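Local coordinates for protein angiotensin-converting enzyme (Anopheles gambiae, PDB 6S1Y) that probably acts as a zinc-dependent peptidase of the angiotensin-converting enzyme family, cleaving peptides in the mosquito, and here holds a gamma-glutamyl dipeptide beside its zinc, at residues F103-G108 with F171-E176; E68-F73 with R85-L90; A330-A335 with E374-A379. All blocks are in the same frame, centred on the assembly; numbering follows the deposited sequence.

Interaction 1. Residues F103-G108 with F171-E176; sequences FKELLG and FQKYVE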
loop_
_atom_site.group_PDB
_atom_site.type_symbol
_atom_site.label_atom_id
_atom_site.label_comp_id
_atom_site.label_asym_id
_atom_site.label_seq_id
_atom_site.Cartn_x
_atom_site.Cartn_y
_atom_site.Cartn_z
ATOM N N PHE A 103 12.100 8.469 -22.910
ATOM C CA PHE A 103 10.930 7.801 -22.346
ATOM C C PHE A 103 11.130 6.289 -22.313
ATOM O O PHE A 103 10.985 5.649 -21.265
ATOM C CB PHE A 103 9.693 8.179 -23.162
ATOM C CG PHE A 103 8.406 7.556 -22.673
ATOM C CD1 PHE A 103 7.618 8.204 -21.745
ATOM C CD2 PHE A 103 7.979 6.335 -23.170
ATOM C CE1 PHE A 103 6.436 7.648 -21.293
ATOM C CE2 PHE A 103 6.777 5.766 -22.729
ATOM C CZ PHE A 103 6.006 6.425 -21.789
ATOM N N LYS A 104 11.486 5.695 -23.447
ATOM C CA LYS A 104 11.658 4.251 -23.464
ATOM C C LYS A 104 12.868 3.830 -22.645
ATOM O O LYS A 104 12.918 2.698 -22.145
ATOM C CB LYS A 104 11.769 3.749 -24.903
ATOM C CG LYS A 104 10.586 4.159 -25.766
ATOM C CD LYS A 104 10.536 3.349 -27.058
ATOM C CE LYS A 104 10.239 4.220 -28.278
ATOM N NZ LYS A 104 10.891 3.634 -29.487
ATOM N N GLU A 105 13.849 4.714 -22.493
ATOM C CA GLU A 105 15.000 4.376 -21.662
ATOM C C GLU A 105 14.586 4.328 -20.191
ATOM O O GLU A 105 15.030 3.459 -19.435
ATOM C CB GLU A 105 16.123 5.385 -21.894
ATOM C CG GLU A 105 17.488 4.922 -21.413
ATOM C CD GLU A 105 18.585 5.964 -21.608
ATOM O OE1 GLU A 105 18.280 7.180 -21.732
ATOM O OE2 GLU A 105 19.763 5.554 -21.618
ATOM N N LEU A 106 13.692 5.227 -19.784
ATOM C CA LEU A 106 13.201 5.243 -18.417
ATOM C C LEU A 106 12.348 4.014 -18.117
ATOM O O LEU A 106 12.588 3.308 -17.129
ATOM C CB LEU A 106 12.416 6.532 -18.182
ATOM C CG LEU A 106 11.636 6.647 -16.885
ATOM C CD1 LEU A 106 12.534 6.455 -15.668
ATOM C CD2 LEU A 106 10.945 7.989 -16.833
ATOM N N LEU A 107 11.349 3.728 -18.959
ATOM C CA LEU A 107 10.523 2.549 -18.708
ATOM C C LEU A 107 11.375 1.289 -18.695
ATOM O O LEU A 107 11.127 0.375 -17.908
ATOM C CB LEU A 107 9.403 2.435 -19.745
ATOM C CG LEU A 107 8.225 3.411 -19.605
ATOM C CD1 LEU A 107 7.072 2.928 -20.486
ATOM C CD2 LEU A 107 7.738 3.579 -18.172
ATOM N N GLY A 108 12.404 1.225 -19.541
ATOM C CA GLY A 108 13.272 0.059 -19.561
ATOM C C GLY A 108 14.118 -0.067 -18.315
ATOM O O GLY A 108 14.431 -1.182 -17.886
ATOM N N PHE A 171 18.538 1.482 -11.288
ATOM C CA PHE A 171 17.983 2.479 -10.378
ATOM C C PHE A 171 18.584 3.854 -10.626
ATOM O O PHE A 171 17.862 4.858 -10.654
ATOM C CB PHE A 171 18.211 2.066 -8.925
ATOM C CG PHE A 171 17.654 3.036 -7.923
ATOM C CD1 PHE A 171 16.350 2.922 -7.480
ATOM C CD2 PHE A 171 18.436 4.060 -7.423
ATOM C CE1 PHE A 171 15.828 3.823 -6.534
ATOM C CE2 PHE A 171 17.936 4.954 -6.505
ATOM C CZ PHE A 171 16.629 4.831 -6.046
ATOM N N GLN A 172 19.903 3.934 -10.795
ATOM C CA GLN A 172 20.527 5.247 -10.974
ATOM C C GLN A 172 20.023 5.911 -12.247
ATOM O O GLN A 172 19.774 7.124 -12.274
ATOM C CB GLN A 172 22.044 5.110 -11.002
ATOM C CG GLN A 172 22.776 6.440 -11.086
ATOM C CD GLN A 172 22.450 7.336 -9.919
ATOM O OE1 GLN A 172 22.408 6.887 -8.764
ATOM N NE2 GLN A 172 22.198 8.601 -10.202
ATOM N N LYS A 173 19.853 5.122 -13.314
ATOM C CA LYS A 173 19.306 5.648 -14.558
ATOM C C LYS A 173 17.869 6.105 -14.368
ATOM O O LYS A 173 17.466 7.158 -14.874
ATOM C CB LYS A 173 19.389 4.576 -15.645
ATOM C CG LYS A 173 18.675 4.952 -16.942
ATOM C CD LYS A 173 19.304 6.173 -17.608
ATOM C CE LYS A 173 20.699 5.863 -18.142
ATOM N NZ LYS A 173 21.351 7.086 -18.692
ATOM N N TYR A 174 17.077 5.325 -13.637
ATOM C CA TYR A 174 15.700 5.715 -13.369
ATOM C C TYR A 174 15.638 7.032 -12.625
ATOM O O TYR A 174 14.787 7.883 -12.913
ATOM C CB TYR A 174 15.024 4.608 -12.562
ATOM C CG TYR A 174 13.953 5.028 -11.583
ATOM C CD1 TYR A 174 12.738 5.558 -12.015
ATOM C CD2 TYR A 174 14.130 4.824 -10.226
ATOM C CE1 TYR A 174 11.750 5.903 -11.108
ATOM C CE2 TYR A 174 13.143 5.155 -9.314
ATOM C CZ TYR A 174 11.952 5.685 -9.750
ATOM O OH TYR A 174 10.982 5.999 -8.807
ATOM N N VAL A 175 16.523 7.221 -11.654
ATOM C CA VAL A 175 16.504 8.472 -10.910
ATOM C C VAL A 175 16.803 9.644 -11.831
ATOM O O VAL A 175 16.157 10.700 -11.743
ATOM C CB VAL A 175 17.484 8.407 -9.732
ATOM C CG1 VAL A 175 17.833 9.803 -9.263
ATOM C CG2 VAL A 175 16.859 7.587 -8.614
ATOM N N GLU A 176 17.785 9.479 -12.729
ATOM C CA GLU A 176 18.228 10.601 -13.558
ATOM C C GLU A 176 17.136 11.039 -14.522
ATOM O O GLU A 176 16.907 12.238 -14.698
ATOM C CB GLU A 176 19.504 10.235 -14.325
ATOM C CG GLU A 176 20.759 10.436 -13.494
ATOM C CD GLU A 176 21.912 9.506 -13.866
ATOM O OE1 GLU A 176 22.949 9.553 -13.160
ATOM O OE2 GLU A 176 21.788 8.736 -14.844
#

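Interaction 2. Residues E68-F73 with R85-L90; sequences EELQQF and RRIKKL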
loop_
_atom_site.group_PDB
_atom_site.type_symbol
_atom_site.label_atom_id
_atom_site.label_comp_id
_atom_site.label_asym_id
_atom_site.label_seq_id
_atom_site.Cartn_x
_atom_site.Cartn_y
_atom_site.Cartn_z
ATOM N N GLU A 68 -0.499 19.780 -26.393
ATOM C CA GLU A 68 -0.375 20.937 -27.271
ATOM C C GLU A 68 -1.743 21.406 -27.759
ATOM O O GLU A 68 -2.062 22.597 -27.692
ATOM C CB GLU A 68 0.527 20.601 -28.451
ATOM C CG GLU A 68 0.862 21.799 -29.308
ATOM C CD GLU A 68 1.763 21.437 -30.468
ATOM O OE1 GLU A 68 1.323 21.571 -31.633
ATOM O OE2 GLU A 68 2.907 21.000 -30.207
ATOM N N GLU A 69 -2.571 20.477 -28.243
ATOM C CA GLU A 69 -3.899 20.851 -28.708
ATOM C C GLU A 69 -4.661 21.653 -27.663
ATOM O O GLU A 69 -5.515 22.474 -28.012
ATOM C CB GLU A 69 -4.701 19.604 -29.085
ATOM C CG GLU A 69 -4.285 18.969 -30.397
ATOM C CD GLU A 69 -5.110 17.734 -30.728
ATOM O OE1 GLU A 69 -4.541 16.751 -31.270
ATOM O OE2 GLU A 69 -6.326 17.745 -30.428
ATOM N N LEU A 70 -4.369 21.441 -26.384
ATOM C CA LEU A 70 -5.119 22.090 -25.322
ATOM C C LEU A 70 -4.559 23.449 -24.931
ATOM O O LEU A 70 -5.245 24.206 -24.235
ATOM C CB LEU A 70 -5.165 21.186 -24.093
ATOM C CG LEU A 70 -6.059 19.965 -24.274
ATOM C CD1 LEU A 70 -5.770 18.941 -23.196
ATOM C CD2 LEU A 70 -7.526 20.372 -24.263
ATOM N N GLN A 71 -3.340 23.780 -25.360
ATOM C CA GLN A 71 -2.784 25.105 -25.104
ATOM C C GLN A 71 -3.446 26.187 -25.943
ATOM O O GLN A 71 -3.070 27.358 -25.823
ATOM C CB GLN A 71 -1.276 25.096 -25.364
ATOM C CG GLN A 71 -0.451 24.715 -24.148
ATOM C CD GLN A 71 0.939 24.216 -24.507
ATOM O OE1 GLN A 71 1.118 23.497 -25.494
ATOM N NE2 GLN A 71 1.934 24.588 -23.700
ATOM N N GLN A 72 -4.413 25.824 -26.781
ATOM C CA GLN A 72 -5.137 26.770 -27.614
ATOM C C GLN A 72 -6.391 27.315 -26.939
ATOM O O GLN A 72 -7.183 27.996 -27.596
ATOM C CB GLN A 72 -5.507 26.111 -28.946
ATOM C CG GLN A 72 -4.363 26.087 -29.953
ATOM C CD GLN A 72 -3.907 24.685 -30.315
ATOM O OE1 GLN A 72 -4.721 23.815 -30.645
ATOM N NE2 GLN A 72 -2.595 24.458 -30.261
ATOM N N PHE A 73 -6.598 27.027 -25.657
ATOM C CA PHE A 73 -7.725 27.557 -24.901
ATOM C C PHE A 73 -7.179 28.336 -23.709
ATOM O O PHE A 73 -6.221 27.903 -23.063
ATOM C CB PHE A 73 -8.669 26.435 -24.445
ATOM C CG PHE A 73 -8.976 25.421 -25.521
ATOM C CD1 PHE A 73 -9.113 25.810 -26.847
ATOM C CD2 PHE A 73 -9.110 24.075 -25.207
ATOM C CE1 PHE A 73 -9.378 24.879 -27.838
ATOM C CE2 PHE A 73 -9.382 23.132 -26.195
ATOM C CZ PHE A 73 -9.517 23.537 -27.511
ATOM N N ARG A 85 -10.723 22.098 -14.962
ATOM C CA ARG A 85 -10.063 20.963 -14.327
ATOM C C ARG A 85 -9.837 19.834 -15.318
ATOM O O ARG A 85 -8.827 19.127 -15.241
ATOM C CB ARG A 85 -10.905 20.488 -13.148
ATOM C CG ARG A 85 -10.180 19.627 -12.147
ATOM C CD ARG A 85 -11.115 19.249 -10.997
ATOM N NE ARG A 85 -10.561 18.171 -10.192
ATOM C CZ ARG A 85 -9.623 18.330 -9.264
ATOM N NH1 ARG A 85 -9.130 19.531 -9.020
ATOM N NH2 ARG A 85 -9.176 17.277 -8.588
ATOM N N ARG A 86 -10.770 19.638 -16.250
ATOM C CA ARG A 86 -10.593 18.607 -17.265
ATOM C C ARG A 86 -9.422 18.931 -18.173
ATOM O O ARG A 86 -8.710 18.019 -18.606
ATOM C CB ARG A 86 -11.874 18.457 -18.080
ATOM C CG ARG A 86 -12.998 17.739 -17.343
ATOM C CD ARG A 86 -14.374 18.068 -17.935
ATOM N NE ARG A 86 -14.548 17.537 -19.284
ATOM C CZ ARG A 86 -15.517 17.907 -20.118
ATOM N NH1 ARG A 86 -16.410 18.818 -19.750
ATOM N NH2 ARG A 86 -15.590 17.367 -21.329
ATOM N N ILE A 87 -9.198 20.212 -18.451
ATOM C CA ILE A 87 -8.114 20.601 -19.344
ATOM C C ILE A 87 -6.767 20.476 -18.645
ATOM O O ILE A 87 -5.771 20.086 -19.264
ATOM C CB ILE A 87 -8.342 22.034 -19.863
ATOM C CG1 ILE A 87 -9.525 22.069 -20.833
ATOM C CG2 ILE A 87 -7.080 22.564 -20.540
ATOM C CD1 ILE A 87 -10.327 23.344 -20.753
ATOM N N LYS A 88 -6.705 20.819 -17.353
ATOM C CA LYS A 88 -5.447 20.720 -16.617
ATOM C C LYS A 88 -4.997 19.270 -16.471
ATOM O O LYS A 88 -3.817 18.959 -16.668
ATOM C CB LYS A 88 -5.599 21.374 -15.241
ATOM C CG LYS A 88 -4.322 21.385 -14.392
ATOM C CD LYS A 88 -4.581 21.910 -12.969
ATOM C CE LYS A 88 -5.268 20.866 -12.081
ATOM N NZ LYS A 88 -6.390 21.433 -11.265
ATOM N N LYS A 89 -5.920 18.367 -16.132
ATOM C CA LYS A 89 -5.541 16.974 -15.913
ATOM C C LYS A 89 -5.206 16.268 -17.216
ATOM O O LYS A 89 -4.346 15.380 -17.237
ATOM C CB LYS A 89 -6.658 16.240 -15.170
ATOM C CG LYS A 89 -6.868 16.804 -13.764
ATOM C CD LYS A 89 -7.997 16.131 -13.015
ATOM C CE LYS A 89 -7.496 15.009 -12.136
ATOM N NZ LYS A 89 -7.022 15.505 -10.803
ATOM N N LEU A 90 -5.865 16.648 -18.310
ATOM C CA LEU A 90 -5.521 16.075 -19.603
ATOM C C LEU A 90 -4.176 16.573 -20.091
ATOM O O LEU A 90 -3.504 15.882 -20.857
ATOM C CB LEU A 90 -6.600 16.408 -20.624
ATOM C CG LEU A 90 -7.779 15.445 -20.629
ATOM C CD1 LEU A 90 -8.943 16.052 -21.384
ATOM C CD2 LEU A 90 -7.361 14.109 -21.242
#

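Interaction 3. Residues A330-A335 with E374-A379; sequences AWDFFA and EFRGGA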
loop_
_atom_site.group_PDB
_atom_site.type_symbol
_atom_site.label_atom_id
_atom_site.label_comp_id
_atom_site.label_asym_id
_atom_site.label_seq_id
_atom_site.Cartn_x
_atom_site.Cartn_y
_atom_site.Cartn_z
ATOM N N ALA A 330 -4.625 -4.430 -8.670
ATOM C CA ALA A 330 -5.989 -4.260 -9.138
ATOM C C ALA A 330 -5.998 -3.280 -10.302
ATOM O O ALA A 330 -5.479 -2.162 -10.181
ATOM C CB ALA A 330 -6.890 -3.777 -7.998
ATOM N N TRP A 331 -6.628 -3.690 -11.418
ATOM C CA TRP A 331 -6.448 -3.049 -12.714
ATOM C C TRP A 331 -7.751 -2.504 -13.275
ATOM O O TRP A 331 -8.777 -3.177 -13.264
ATOM C CB TRP A 331 -5.858 -4.030 -13.725
ATOM C CG TRP A 331 -4.448 -4.413 -13.426
ATOM C CD1 TRP A 331 -4.008 -5.167 -12.377
ATOM C CD2 TRP A 331 -3.291 -4.068 -14.193
ATOM N NE1 TRP A 331 -2.640 -5.310 -12.445
ATOM C CE2 TRP A 331 -2.176 -4.634 -13.543
ATOM C CE3 TRP A 331 -3.088 -3.325 -15.358
ATOM C CZ2 TRP A 331 -0.876 -4.488 -14.023
ATOM C CZ3 TRP A 331 -1.788 -3.173 -15.834
ATOM C CH2 TRP A 331 -0.702 -3.754 -15.172
ATOM N N ASP A 332 -7.679 -1.282 -13.793
ATOM C CA ASP A 332 -8.778 -0.595 -14.459
ATOM C C ASP A 332 -8.433 -0.476 -15.939
ATOM O O ASP A 332 -7.410 0.131 -16.299
ATOM C CB ASP A 332 -8.987 0.793 -13.848
ATOM C CG ASP A 332 -10.213 1.508 -14.423
ATOM O OD1 ASP A 332 -10.927 0.894 -15.259
ATOM O OD2 ASP A 332 -10.465 2.681 -14.028
ATOM N N PHE A 333 -9.270 -1.053 -16.797
ATOM C CA PHE A 333 -8.993 -1.044 -18.233
ATOM C C PHE A 333 -9.769 0.034 -18.967
ATOM O O PHE A 333 -9.794 0.035 -20.198
ATOM C CB PHE A 333 -9.264 -2.419 -18.838
ATOM C CG PHE A 333 -8.278 -3.461 -18.391
ATOM C CD1 PHE A 333 -8.503 -4.206 -17.246
ATOM C CD2 PHE A 333 -7.108 -3.656 -19.091
ATOM C CE1 PHE A 333 -7.594 -5.144 -16.829
ATOM C CE2 PHE A 333 -6.186 -4.582 -18.677
ATOM C CZ PHE A 333 -6.424 -5.330 -17.540
ATOM N N PHE A 334 -10.388 0.960 -18.234
ATOM C CA PHE A 334 -10.904 2.195 -18.823
ATOM C C PHE A 334 -11.883 1.896 -19.956
ATOM O O PHE A 334 -11.900 2.566 -20.986
ATOM C CB PHE A 334 -9.754 3.090 -19.302
ATOM C CG PHE A 334 -8.822 3.509 -18.198
ATOM C CD1 PHE A 334 -9.085 4.637 -17.443
ATOM C CD2 PHE A 334 -7.697 2.758 -17.892
ATOM C CE1 PHE A 334 -8.238 5.017 -16.413
ATOM C CE2 PHE A 334 -6.857 3.135 -16.865
ATOM C CZ PHE A 334 -7.129 4.267 -16.129
ATOM N N ALA A 335 -12.687 0.857 -19.766
ATOM C CA ALA A 335 -13.815 0.549 -20.637
ATOM C C ALA A 335 -15.051 0.566 -19.744
ATOM O O ALA A 335 -15.217 1.487 -18.940
ATOM C CB ALA A 335 -13.628 -0.790 -21.338
ATOM N N GLU A 374 -9.861 11.333 -17.538
ATOM C CA GLU A 374 -8.932 12.030 -16.659
ATOM C C GLU A 374 -9.488 12.268 -15.256
ATOM O O GLU A 374 -8.758 12.782 -14.401
ATOM C CB GLU A 374 -8.509 13.363 -17.295
ATOM C CG GLU A 374 -9.582 14.443 -17.331
ATOM C CD GLU A 374 -10.545 14.311 -18.509
ATOM O OE1 GLU A 374 -11.009 15.355 -19.015
ATOM O OE2 GLU A 374 -10.847 13.174 -18.919
ATOM N N PHE A 375 -10.751 11.934 -14.996
ATOM C CA PHE A 375 -11.285 11.927 -13.641
ATOM C C PHE A 375 -11.403 10.514 -13.078
ATOM O O PHE A 375 -11.840 10.350 -11.931
ATOM C CB PHE A 375 -12.661 12.598 -13.586
ATOM C CG PHE A 375 -12.630 14.098 -13.729
ATOM C CD1 PHE A 375 -11.438 14.805 -13.709
ATOM C CD2 PHE A 375 -13.811 14.806 -13.873
ATOM C CE1 PHE A 375 -11.432 16.198 -13.831
ATOM C CE2 PHE A 375 -13.809 16.194 -14.009
ATOM C CZ PHE A 375 -12.627 16.885 -13.980
ATOM N N ARG A 376 -11.029 9.498 -13.853
ATOM C CA ARG A 376 -11.120 8.114 -13.394
ATOM C C ARG A 376 -9.865 7.761 -12.591
ATOM O O ARG A 376 -8.989 7.008 -13.022
ATOM C CB ARG A 376 -11.338 7.182 -14.585
ATOM C CG ARG A 376 -12.716 7.342 -15.205
ATOM C CD ARG A 376 -12.901 6.542 -16.471
ATOM N NE ARG A 376 -13.096 5.124 -16.229
ATOM C CZ ARG A 376 -13.513 4.261 -17.151
ATOM N NH1 ARG A 376 -13.787 4.699 -18.374
ATOM N NH2 ARG A 376 -13.656 2.962 -16.852
ATOM N N GLY A 377 -9.797 8.359 -11.398
ATOM C CA GLY A 377 -8.782 8.069 -10.404
ATOM C C GLY A 377 -9.286 8.456 -9.026
ATOM O O GLY A 377 -10.392 8.979 -8.866
ATOM N N GLY A 378 -8.447 8.207 -8.017
ATOM C CA GLY A 378 -8.783 8.616 -6.663
ATOM C C GLY A 378 -8.788 10.128 -6.494
ATOM O O GLY A 378 -8.192 10.867 -7.266
ATOM N N ALA A 379 -9.522 10.599 -5.483
ATOM C CA ALA A 379 -9.469 12.018 -5.135
ATOM C C ALA A 379 -8.032 12.450 -4.846
ATOM O O ALA A 379 -7.602 13.534 -5.262
ATOM C CB ALA A 379 -10.386 12.299 -3.943
HETATM O O HOH W 1 -13.012 3.206 -13.991
HETATM O O HOH W 2 -8.708 4.432 -12.703
#

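Interaction 1. Residues F103-G108 with F171-E176
Leu106 and Tyr174 form the tight centre of a helix-helix packing contact between helices 100-119 and 168-184, in the largely helical fold of this metallopeptidase family. Their CA atoms lie 5.7 Å apart, and the Leu106 methyl CD1 meets the rim of the tyrosine ring, coming to 3.8 Å from Tyr174 CD1 close to the ring plane and not over a face. The same methyl is also 3.8 Å from Tyr174 O, so it lodges between ring and backbone. With CG of Leu106 placed anti to the backbone N (chi1 171°), the branch swings across to the other helix. Tyr95 touches both side chains, while Leu98 and Leu177 add to the cover around Leu106. The polar end of the tyrosine is taken up by Asp491, whose OD1 hydrogen-bonds with Tyr174 OH.

The solvent side is much looser. There the exposed Glu105, extended beyond CG, crosses the Lys173 chain at about a right angle; Lys173 bends at chi2 and chi3, which turns its ammonium toward the carboxylate. The charges attract over a long salt bridge, probably a weak one. The carboxylate meets the end of the lysine chain as much as its nitrogen: Glu105 OE2 is 3.6 Å from Lys173 CE and 3.7 Å from Lys173 NZ.

Interaction 2. Residues E68-F73 with R85-L90
Leu70 packs against Ile87 and Leu90 where two successive helices, 46-70 and 81-90, are brought together by the short connection between them. In this peptidase family the N-terminal helices are known to form a lid over the central cavity, and the contact probably belongs to that region; it is buried, and the side chains that meet are all apolar. The backbones are nearest at Leu70 and Ile87, whose CA atoms stand 6.9 Å apart.

Followed outward, the Leu70 side chain begins with CB directed at the other helix, 4.3 Å from the Ile87 methyl CG2. CG lies anti to the carbonyl carbon (chi1 -71°) and divides the chain into two branches with different neighbours. One branch, Leu70 CD1, continues the chain away from CA and reaches the following turn of the opposing helix: it rests 3.7 Å from Leu90 CB and 4.1 Å from Ile87 O. This methyl thus bridges residues one helical turn apart. The other branch, Leu70 CD2, leans back toward its own segment and lies 3.8 Å from Phe73 CE2.

Phe73 is brought there by the type I turn running from Leu70 to Phe73, closed by a weak bond from Phe73 N to Leu70 O. Its ring stays farther from the opposing helix, with Ile15 and Ile18 of helix 12-42 also against it. The polar neighbours of Ile87 and Leu90 point to other partners: Arg86 NE forms a salt bridge with Glu23, and Lys89 NZ bonds Ser550 OG. Within residues 68-73, Glu69 O sits over one face of the Phe73 ring, 4.1 Å above its plane and offset toward the rim.

Interaction 3. Residues A330-A335 with E374-A379
Arg376 reaches from the loop after helix 349-368 to the loop that follows strand 329-332, where Ala335 O takes its one direct hydrogen bond across the contact. That helix carries the zinc ligands His357 and His361, and Ala330 of the strand packs on His361, so the contact ties a strand beside the active site to the loop beyond the zinc helix. The donor is Arg376 NH2, 3.0 Å from Ala335 O with an N-H...O angle of 158°; the oxygen lies at the guanidinium edge, the nitrogen tilted 29° from the carbonyl plane. A bend at chi3 puts Phe334 CA over one guanidinium face, 3.3 Å above the plane and offset toward the rim.

Asp332 has both oxygens engaged. OD1 accepts from Phe334 N at 3.0 Å in an Asx turn and forms a long salt bridge of 3.8 Å to Arg376 NH2. OD2 accepts from two waters: water 1, which also accepts from Arg376 NH2, bridges carboxylate and guanidinium, while water 2 donates to the backbone Arg376 O, 2.6 Å away. Phe334 O is bonded by Gln27 NE2 of helix 12-42.

With the direct charge contact long, the Ala335 carbonyl bond and two bridging waters carry most of the polar contact; the arginine would be expected to favour an ionised Asp332 although that residue is buried.

Interactions 2 and 3 adjoin, with centres 19 Å apart: the helix 81-90 that carries Ile87 also meets the 374-379 loop, as Arg86 CG packs 3.5 Å from Phe375 CZ and Lys89 CE 3.4 Å from Glu374 O. Interaction 1 stands apart from both, its centre 27 Å from that of interaction 2 and 25 Å from that of interaction 3, although helices 81-90 and 100-119 are consecutive. Interactions 1 and 3 both lie within about 12 Å of the bound dipeptide: the side chain of Asp332 is about 11 Å from it and about 12 Å from the zinc, and that of Tyr174 about 12 Å from the dipeptide.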